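Protein HRI1 (Saccharomyces cerevisiae, PDB 3RBY) is of unknown function and not essential, but interacts with the protein HRR25 and may interact with SEC72. Local coordinates at residues Tyr33-Arg37 with Ile177-Leu181; Trp53-Thr58 with Phe78-Asn83; Val215-Pro219 with Ser233-Trp238. All blocks are in the same frame, centred on the assembly; numbering follows the deposited sequence.

Contact 1 (Tyr33-Arg37 with Ile177-Leu181)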
loop_
_atom_site.group_PDB
_atom_site.type_symbol
_atom_site.label_atom_id
_atom_site.label_comp_id
_atom_site.label_asym_id
_atom_site.label_seq_id
_atom_site.Cartn_x
_atom_site.Cartn_y
_atom_site.Cartn_z
ATOM N N TYR A 33 19.775 1.389 -9.354
ATOM C CA TYR A 33 18.701 1.843 -8.469
ATOM C C TYR A 33 18.716 3.358 -8.210
ATOM O O TYR A 33 19.789 3.976 -8.134
ATOM C CB TYR A 33 18.774 1.089 -7.133
ATOM C CG TYR A 33 20.023 1.410 -6.345
ATOM C CD1 TYR A 33 20.046 2.472 -5.451
ATOM C CD2 TYR A 33 21.191 0.658 -6.503
ATOM C CE1 TYR A 33 21.185 2.780 -4.725
ATOM C CE2 TYR A 33 22.346 0.961 -5.777
ATOM C CZ TYR A 33 22.332 2.026 -4.893
ATOM O OH TYR A 33 23.463 2.341 -4.169
ATOM N N ILE A 34 17.519 3.938 -8.077
ATOM C CA ILE A 34 17.338 5.321 -7.621
ATOM C C ILE A 34 16.130 5.384 -6.681
ATOM O O ILE A 34 15.168 4.626 -6.840
ATOM C CB ILE A 34 17.115 6.280 -8.802
ATOM C CG1 ILE A 34 17.006 7.730 -8.326
ATOM C CG2 ILE A 34 15.873 5.892 -9.566
ATOM C CD1 ILE A 34 17.243 8.730 -9.438
ATOM N N SER A 35 16.185 6.272 -5.695
ATOM C CA SER A 35 15.071 6.453 -4.780
ATOM C C SER A 35 14.842 7.946 -4.530
ATOM O O SER A 35 15.688 8.605 -3.920
ATOM C CB SER A 35 15.325 5.708 -3.459
ATOM O OG SER A 35 14.176 5.711 -2.624
ATOM N N LEU A 36 13.720 8.481 -5.028
ATOM C CA LEU A 36 13.375 9.897 -4.839
ATOM C C LEU A 36 12.312 9.996 -3.753
ATOM O O LEU A 36 11.331 9.237 -3.772
ATOM C CB LEU A 36 12.879 10.529 -6.141
ATOM C CG LEU A 36 13.901 10.460 -7.278
ATOM C CD1 LEU A 36 13.387 11.151 -8.551
ATOM C CD2 LEU A 36 15.234 11.062 -6.822
ATOM N N ARG A 37 12.511 10.900 -2.789
ATOM C CA ARG A 37 11.619 10.958 -1.616
ATOM C C ARG A 37 11.024 12.350 -1.368
ATOM O O ARG A 37 11.169 12.918 -0.284
ATOM C CB ARG A 37 12.343 10.402 -0.379
ATOM C CG ARG A 37 13.076 9.064 -0.704
ATOM C CD ARG A 37 13.500 8.228 0.511
ATOM N NE ARG A 37 13.897 6.892 0.071
ATOM C CZ ARG A 37 14.241 5.877 0.860
ATOM N NH1 ARG A 37 14.260 6.018 2.177
ATOM N NH2 ARG A 37 14.560 4.701 0.318
ATOM N N ILE A 177 9.553 6.861 -14.869
ATOM C CA ILE A 177 10.933 7.281 -15.021
ATOM C C ILE A 177 11.368 8.117 -13.823
ATOM O O ILE A 177 10.699 9.090 -13.467
ATOM C CB ILE A 177 11.119 8.130 -16.296
ATOM C CG1 ILE A 177 10.885 7.281 -17.558
ATOM C CG2 ILE A 177 12.503 8.760 -16.331
ATOM C CD1 ILE A 177 9.504 7.449 -18.171
ATOM N N GLN A 178 12.487 7.740 -13.206
ATOM C CA GLN A 178 13.114 8.571 -12.191
ATOM C C GLN A 178 14.568 8.818 -12.562
ATOM O O GLN A 178 15.240 7.921 -13.094
ATOM C CB GLN A 178 13.009 7.933 -10.814
ATOM C CG GLN A 178 11.589 7.805 -10.315
ATOM C CD GLN A 178 11.546 7.456 -8.851
ATOM O OE1 GLN A 178 11.065 8.250 -8.025
ATOM N NE2 GLN A 178 12.056 6.270 -8.508
ATOM N N GLY A 179 15.036 10.034 -12.297
ATOM C CA GLY A 179 16.370 10.436 -12.691
ATOM C C GLY A 179 17.000 11.484 -11.784
ATOM O O GLY A 179 16.303 12.211 -11.065
ATOM N N PHE A 180 18.332 11.551 -11.810
ATOM C CA PHE A 180 19.043 12.664 -11.195
ATOM C C PHE A 180 20.157 13.197 -12.110
ATOM O O PHE A 180 20.579 12.528 -13.061
ATOM C CB PHE A 180 19.578 12.293 -9.807
ATOM C CG PHE A 180 20.979 11.729 -9.811
ATOM C CD1 PHE A 180 21.209 10.376 -10.070
ATOM C CD2 PHE A 180 22.069 12.547 -9.529
ATOM C CE1 PHE A 180 22.501 9.850 -10.067
ATOM C CE2 PHE A 180 23.375 12.023 -9.516
ATOM C CZ PHE A 180 23.585 10.671 -9.786
ATOM N N LEU A 181 20.571 14.433 -11.846
ATOM C CA LEU A 181 21.738 15.053 -12.481
ATOM C C LEU A 181 22.373 15.977 -11.447
ATOM O O LEU A 181 21.728 16.899 -10.956
ATOM C CB LEU A 181 21.345 15.836 -13.743
ATOM C CG LEU A 181 22.475 16.521 -14.536
ATOM C CD1 LEU A 181 23.565 15.496 -14.945
ATOM C CD2 LEU A 181 21.931 17.270 -15.763
#
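I34 and L36 on one strand face Q178 and G179 on another, and the two short segments run almost perpendicular, their axes crossing at 89° with a closest approach of 7.3 Å. No hydrogen bond joins the two segments; side chains mediate the contact. I34 has its CG1 branch extended away from the backbone N (chi1 -177°), and this carries I34 CD1 across to the main chain of G179, 3.6 Å from G179 C, on the side away from where a side chain there would point. The same methyl sits at the edge of the F180 ring. I34 CG2 rests 3.7 Å from Q178 CB. L36 meets Q178 from the opposite direction, with L36 CB 3.5 Å from Q178 OE1. The buried amide of Q178 is not left without polar partners: OE1 bonds to R196, and NE2 to S26 and the carbonyl of L24. Its aliphatic part can therefore pack against I34 and L36 while its tip ties the two sheets together. Strand 33-38 belongs to one antiparallel sheet and strand 176-183 to the other; here strands of the two sheets cross face to face at nearly a right angle, close to the centre of this beta-barrel protein.

Contact 2 (Trp53-Thr58 with Phe78-Asn83)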
loop_
_atom_site.group_PDB
_atom_site.type_symbol
_atom_site.label_atom_id
_atom_site.label_comp_id
_atom_site.label_asym_id
_atom_site.label_seq_id
_atom_site.Cartn_x
_atom_site.Cartn_y
_atom_site.Cartn_z
ATOM N N TRP A 53 14.875 12.907 1.352
ATOM C CA TRP A 53 16.166 12.353 0.962
ATOM C C TRP A 53 16.120 11.843 -0.477
ATOM O O TRP A 53 15.054 11.772 -1.086
ATOM C CB TRP A 53 16.469 11.198 1.918
ATOM C CG TRP A 53 17.870 10.681 1.811
ATOM C CD1 TRP A 53 18.980 11.391 1.455
ATOM C CD2 TRP A 53 18.314 9.342 2.059
ATOM N NE1 TRP A 53 20.086 10.578 1.468
ATOM C CE2 TRP A 53 19.704 9.315 1.836
ATOM C CE3 TRP A 53 17.670 8.163 2.450
ATOM C CZ2 TRP A 53 20.462 8.156 1.989
ATOM C CZ3 TRP A 53 18.424 7.015 2.602
ATOM C CH2 TRP A 53 19.805 7.020 2.372
ATOM N N ALA A 54 17.284 11.491 -1.012
ATOM C CA ALA A 54 17.384 10.977 -2.374
ATOM C C ALA A 54 18.731 10.296 -2.581
ATOM O O ALA A 54 19.762 10.799 -2.136
ATOM C CB ALA A 54 17.192 12.097 -3.381
ATOM N N PHE A 55 18.722 9.150 -3.255
ATOM C CA PHE A 55 19.952 8.408 -3.485
ATOM C C PHE A 55 19.826 7.537 -4.724
ATOM O O PHE A 55 18.720 7.295 -5.224
ATOM C CB PHE A 55 20.360 7.578 -2.257
ATOM C CG PHE A 55 19.393 6.465 -1.889
ATOM C CD1 PHE A 55 18.535 6.602 -0.794
ATOM C CD2 PHE A 55 19.371 5.269 -2.600
ATOM C CE1 PHE A 55 17.655 5.571 -0.427
ATOM C CE2 PHE A 55 18.501 4.226 -2.235
ATOM C CZ PHE A 55 17.640 4.382 -1.146
ATOM N N ALA A 56 20.971 7.091 -5.226
ATOM C CA ALA A 56 21.016 6.271 -6.426
ATOM C C ALA A 56 22.380 5.596 -6.509
ATOM O O ALA A 56 23.345 6.031 -5.864
ATOM C CB ALA A 56 20.753 7.120 -7.667
ATOM N N GLY A 57 22.463 4.529 -7.286
ATOM C CA GLY A 57 23.731 3.863 -7.490
ATOM C C GLY A 57 23.566 2.900 -8.633
ATOM O O GLY A 57 22.465 2.380 -8.865
ATOM N N THR A 58 24.650 2.677 -9.365
ATOM C CA THR A 58 24.691 1.628 -10.384
ATOM C C THR A 58 24.810 0.285 -9.669
ATOM O O THR A 58 25.049 0.252 -8.451
ATOM C CB THR A 58 25.841 1.890 -11.375
ATOM O OG1 THR A 58 27.018 2.233 -10.632
ATOM C CG2 THR A 58 25.472 3.090 -12.304
ATOM N N PHE A 78 26.213 4.269 -1.375
ATOM C CA PHE A 78 25.530 5.112 -2.355
ATOM C C PHE A 78 26.453 5.889 -3.286
ATOM O O PHE A 78 27.514 6.377 -2.888
ATOM C CB PHE A 78 24.579 6.072 -1.633
ATOM C CG PHE A 78 23.574 5.365 -0.768
ATOM C CD1 PHE A 78 23.597 5.499 0.613
ATOM C CD2 PHE A 78 22.631 4.525 -1.341
ATOM C CE1 PHE A 78 22.671 4.828 1.408
ATOM C CE2 PHE A 78 21.708 3.849 -0.558
ATOM C CZ PHE A 78 21.728 3.998 0.821
ATOM N N TRP A 79 26.043 5.995 -4.538
ATOM C CA TRP A 79 26.724 6.875 -5.485
ATOM C C TRP A 79 26.222 8.309 -5.250
ATOM O O TRP A 79 26.990 9.213 -4.894
ATOM C CB TRP A 79 26.414 6.416 -6.914
ATOM C CG TRP A 79 27.107 7.212 -7.971
ATOM C CD1 TRP A 79 28.280 7.904 -7.846
ATOM C CD2 TRP A 79 26.655 7.425 -9.315
ATOM N NE1 TRP A 79 28.588 8.525 -9.036
ATOM C CE2 TRP A 79 27.610 8.243 -9.954
ATOM C CE3 TRP A 79 25.546 6.986 -10.045
ATOM C CZ2 TRP A 79 27.486 8.635 -11.289
ATOM C CZ3 TRP A 79 25.424 7.373 -11.371
ATOM C CH2 TRP A 79 26.391 8.194 -11.979
ATOM N N LEU A 80 24.920 8.506 -5.460
ATOM C CA LEU A 80 24.242 9.730 -5.040
ATOM C C LEU A 80 23.766 9.565 -3.601
ATOM O O LEU A 80 23.095 8.586 -3.283
ATOM C CB LEU A 80 23.021 9.975 -5.936
ATOM C CG LEU A 80 22.336 11.342 -6.045
ATOM C CD1 LEU A 80 20.817 11.168 -6.041
ATOM C CD2 LEU A 80 22.774 12.298 -4.949
ATOM N N ASP A 81 24.115 10.517 -2.738
ATOM C CA ASP A 81 23.530 10.617 -1.394
ATOM C C ASP A 81 23.418 12.098 -1.022
ATOM O O ASP A 81 24.413 12.721 -0.637
ATOM C CB ASP A 81 24.386 9.883 -0.372
ATOM C CG ASP A 81 23.813 9.951 1.033
ATOM O OD1 ASP A 81 22.990 10.855 1.310
ATOM O OD2 ASP A 81 24.201 9.102 1.873
ATOM N N THR A 82 22.226 12.673 -1.146
ATOM C CA THR A 82 22.096 14.118 -0.958
ATOM C C THR A 82 22.633 14.573 0.402
ATOM O O THR A 82 23.062 15.718 0.558
ATOM C CB THR A 82 20.648 14.618 -1.159
ATOM O OG1 THR A 82 19.761 13.912 -0.275
ATOM C CG2 THR A 82 20.208 14.431 -2.613
ATOM N N ASN A 83 22.619 13.680 1.382
ATOM C CA ASN A 83 23.253 13.991 2.658
ATOM C C ASN A 83 24.725 14.330 2.462
ATOM O O ASN A 83 25.167 15.419 2.823
ATOM C CB ASN A 83 23.119 12.831 3.653
ATOM C CG ASN A 83 21.681 12.603 4.106
ATOM O OD1 ASN A 83 20.829 13.508 4.047
ATOM N ND2 ASN A 83 21.404 11.382 4.574
#
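W53 reaches across to F78, D81, T82 and N83, and its indole shows how the contact is built. From CB the side chain leaves with CG anti to the backbone N (chi1 -169°), which swings the ring toward the 78-83 segment. CD1 comes first, at the ring edge, 3.2 Å from T82 OG1. Next, NE1 donates to D81 OD1 at 2.9 Å; the acceptor lies nearly in the indole plane, whereas the N-H meets the carboxylate from above its plane. The amide of N83 lies almost parallel to the ring, 7° apart, with ND2 over one face; F55 CD1 covers the opposite face. CZ2 passes alongside the D81 carboxylate, and at the far end CH2 stands 3.7 Å from F78 CE1, the indole turning its edge to the F78 face with the planes at 90°. F78 also lies obliquely over F55, completing a cluster of three aromatic residues. Aspartate suits position 81 because OD1 serves twice: besides gripping the indole, it accepts a weak capping bond from N83 N at the start of the helix.

The backbones pair antiparallel. A56 N donates to L80 O, and A56 O receives L80 N at 3.0 Å together with a weaker bond from W79 N, a classic beta bulge. T82 N bonds to A54 O almost straight. The small CB of A56 lets L80 CB approach to 4.0 Å. Strand 80-81 is the outermost strand of its sheet within this chain, beside strand 51-57, and leads into helix 82-86; strand 33-38 flanks 51-57 on its other side, while F194 of strand 192-199 packs against A54, L80 and T82.

Contact 3 (Val215-Pro219 with Ser233-Trp238)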
loop_
_atom_site.group_PDB
_atom_site.type_symbol
_atom_site.label_atom_id
_atom_site.label_comp_id
_atom_site.label_asym_id
_atom_site.label_seq_id
_atom_site.Cartn_x
_atom_site.Cartn_y
_atom_site.Cartn_z
ATOM N N VAL A 215 17.347 20.480 -15.670
ATOM C CA VAL A 215 16.450 19.382 -16.029
ATOM C C VAL A 215 16.327 19.119 -17.532
ATOM O O VAL A 215 16.179 17.970 -17.948
ATOM C CB VAL A 215 15.061 19.617 -15.413
ATOM C CG1 VAL A 215 14.035 18.697 -16.042
ATOM C CG2 VAL A 215 15.129 19.435 -13.893
ATOM N N ASN A 216 16.401 20.161 -18.356
ATOM C CA ASN A 216 16.356 19.953 -19.815
ATOM C C ASN A 216 17.604 19.263 -20.387
ATOM O O ASN A 216 17.690 19.040 -21.604
ATOM C CB ASN A 216 16.076 21.264 -20.575
ATOM C CG ASN A 216 17.271 22.240 -20.559
ATOM O OD1 ASN A 216 18.117 22.202 -19.665
ATOM N ND2 ASN A 216 17.317 23.131 -21.547
ATOM N N LYS A 217 18.573 18.949 -19.522
ATOM C CA LYS A 217 19.752 18.185 -19.948
ATOM C C LYS A 217 19.572 16.696 -19.623
ATOM O O LYS A 217 20.509 15.905 -19.763
ATOM C CB LYS A 217 21.029 18.703 -19.285
ATOM C CG LYS A 217 21.539 20.065 -19.761
ATOM C CD LYS A 217 22.749 20.477 -18.890
ATOM C CE LYS A 217 23.542 21.663 -19.457
ATOM N NZ LYS A 217 23.069 22.983 -18.943
ATOM N N ILE A 218 18.372 16.329 -19.176
ATOM C CA ILE A 218 18.037 14.942 -18.892
ATOM C C ILE A 218 17.115 14.376 -19.960
ATOM O O ILE A 218 16.032 14.921 -20.213
ATOM C CB ILE A 218 17.351 14.802 -17.544
ATOM C CG1 ILE A 218 18.135 15.585 -16.488
ATOM C CG2 ILE A 218 17.226 13.344 -17.185
ATOM C CD1 ILE A 218 17.709 15.288 -15.062
ATOM N N PRO A 219 17.536 13.276 -20.598
ATOM C CA PRO A 219 16.750 12.708 -21.706
ATOM C C PRO A 219 15.363 12.273 -21.196
ATOM O O PRO A 219 15.252 11.776 -20.067
ATOM C CB PRO A 219 17.591 11.508 -22.161
ATOM C CG PRO A 219 18.992 11.766 -21.593
ATOM C CD PRO A 219 18.739 12.479 -20.291
ATOM N N SER A 233 21.456 15.512 -24.695
ATOM C CA SER A 233 20.378 16.431 -24.346
ATOM C C SER A 233 20.995 17.775 -23.965
ATOM O O SER A 233 21.573 17.909 -22.877
ATOM C CB SER A 233 19.560 15.880 -23.173
ATOM O OG SER A 233 18.452 16.713 -22.898
ATOM N N ASN A 234 20.884 18.761 -24.858
ATOM C CA ASN A 234 21.428 20.098 -24.601
ATOM C C ASN A 234 22.901 20.063 -24.204
ATOM O O ASN A 234 23.288 20.560 -23.138
ATOM C CB ASN A 234 20.601 20.831 -23.527
ATOM C CG ASN A 234 19.333 21.457 -24.096
ATOM O OD1 ASN A 234 18.221 21.107 -23.696
ATOM N ND2 ASN A 234 19.497 22.394 -25.035
ATOM N N GLY A 235 23.718 19.457 -25.055
ATOM C CA GLY A 235 25.148 19.393 -24.802
ATOM C C GLY A 235 25.618 18.377 -23.765
ATOM O O GLY A 235 26.825 18.111 -23.672
ATOM N N LEU A 236 24.693 17.812 -22.983
ATOM C CA LEU A 236 25.054 16.761 -22.023
ATOM C C LEU A 236 24.877 15.355 -22.624
ATOM O O LEU A 236 23.795 14.993 -23.111
ATOM C CB LEU A 236 24.239 16.887 -20.741
ATOM C CG LEU A 236 25.015 16.988 -19.420
ATOM C CD1 LEU A 236 24.519 15.967 -18.431
ATOM C CD2 LEU A 236 26.516 16.842 -19.604
ATOM N N ASN A 237 25.955 14.572 -22.595
ATOM C CA ASN A 237 25.932 13.211 -23.127
ATOM C C ASN A 237 25.571 12.183 -22.066
ATOM O O ASN A 237 26.044 12.238 -20.928
ATOM C CB ASN A 237 27.271 12.855 -23.757
ATOM C CG ASN A 237 27.567 13.681 -24.990
ATOM O OD1 ASN A 237 26.692 14.377 -25.505
ATOM N ND2 ASN A 237 28.802 13.604 -25.478
ATOM N N TRP A 238 24.703 11.260 -22.446
ATOM C CA TRP A 238 24.388 10.131 -21.603
ATOM C C TRP A 238 24.636 8.894 -22.420
ATOM O O TRP A 238 24.472 8.920 -23.643
ATOM C CB TRP A 238 22.921 10.152 -21.203
ATOM C CG TRP A 238 22.545 11.363 -20.434
ATOM C CD1 TRP A 238 22.489 12.655 -20.896
ATOM C CD2 TRP A 238 22.165 11.407 -19.057
ATOM N NE1 TRP A 238 22.104 13.500 -19.877
ATOM C CE2 TRP A 238 21.892 12.760 -18.740
ATOM C CE3 TRP A 238 22.028 10.438 -18.061
ATOM C CZ2 TRP A 238 21.482 13.161 -17.463
ATOM C CZ3 TRP A 238 21.633 10.832 -16.790
ATOM C CH2 TRP A 238 21.362 12.186 -16.502
#
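P219 and W238 form the tight, buried end of this contact. P219 CD sits over the five-membered ring of the W238 indole, 3.5 Å from its centroid, a CH-pi contact that suits proline, whose CD, bonded to the ring nitrogen, has somewhat polarised C-H bonds. At its edge the indole is also held by a bond: W238 NE1 donates to K217 O over 2.9 Å, with the carbonyl pointing almost straight at the nitrogen but somewhat out of the ring plane, though the bond is bent at the hydrogen (138°). With CG anti to the carbonyl carbon (chi1 -61°), the ring is brought against the loop, where I218 CG1 approaches CZ2. Shortening W238 to an alanine is likely to leave K217 O without its indole donor and to open a gap beside P219 and I218.

Toward solvent the fit is looser and more polar. S233 OG donates to N216 O at 2.8 Å, and the short serine lets the two segments stay close. The side chains of N216 and N234 lie near each other at the solvent-facing end. K217 spans both regions: its CB packs 4.0 Å from L236 CB, while its amino group goes on to a salt bridge with E214. N234 and G235 occupy the corners of a type I' turn, whose positive phi angles asparagine and glycine accept readily. The arrangement is that of a beta-hairpin, strands 230-233 and 236-244 joined by a tight two-residue turn, against which the short 3-10 turn at 215-217 and the loop after it are laid.

Contacts 1 and 2 are buried and share a sheet: strands 33-38 and 51-57 are neighbours in it, joined by backbone bonds such as S35 N to F55 O. Contact 2 adds a further strand to that sheet by main-chain pairing, whereas contact 1 joins it to the second sheet through side-chain packing, part of it onto the main chain at G179. Contact 3 lays a loop on the hairpin at the edge of this second sheet, partly in solvent; its centre lies about 19 Å from that of the chain. Its apolar side still meets contact 1, where L181 packs on I218 and L236. Contacts 2 and 3 do not touch. Both use a tryptophan N-H, given to a carboxylate in contact 2 and to a loop carbonyl in contact 3.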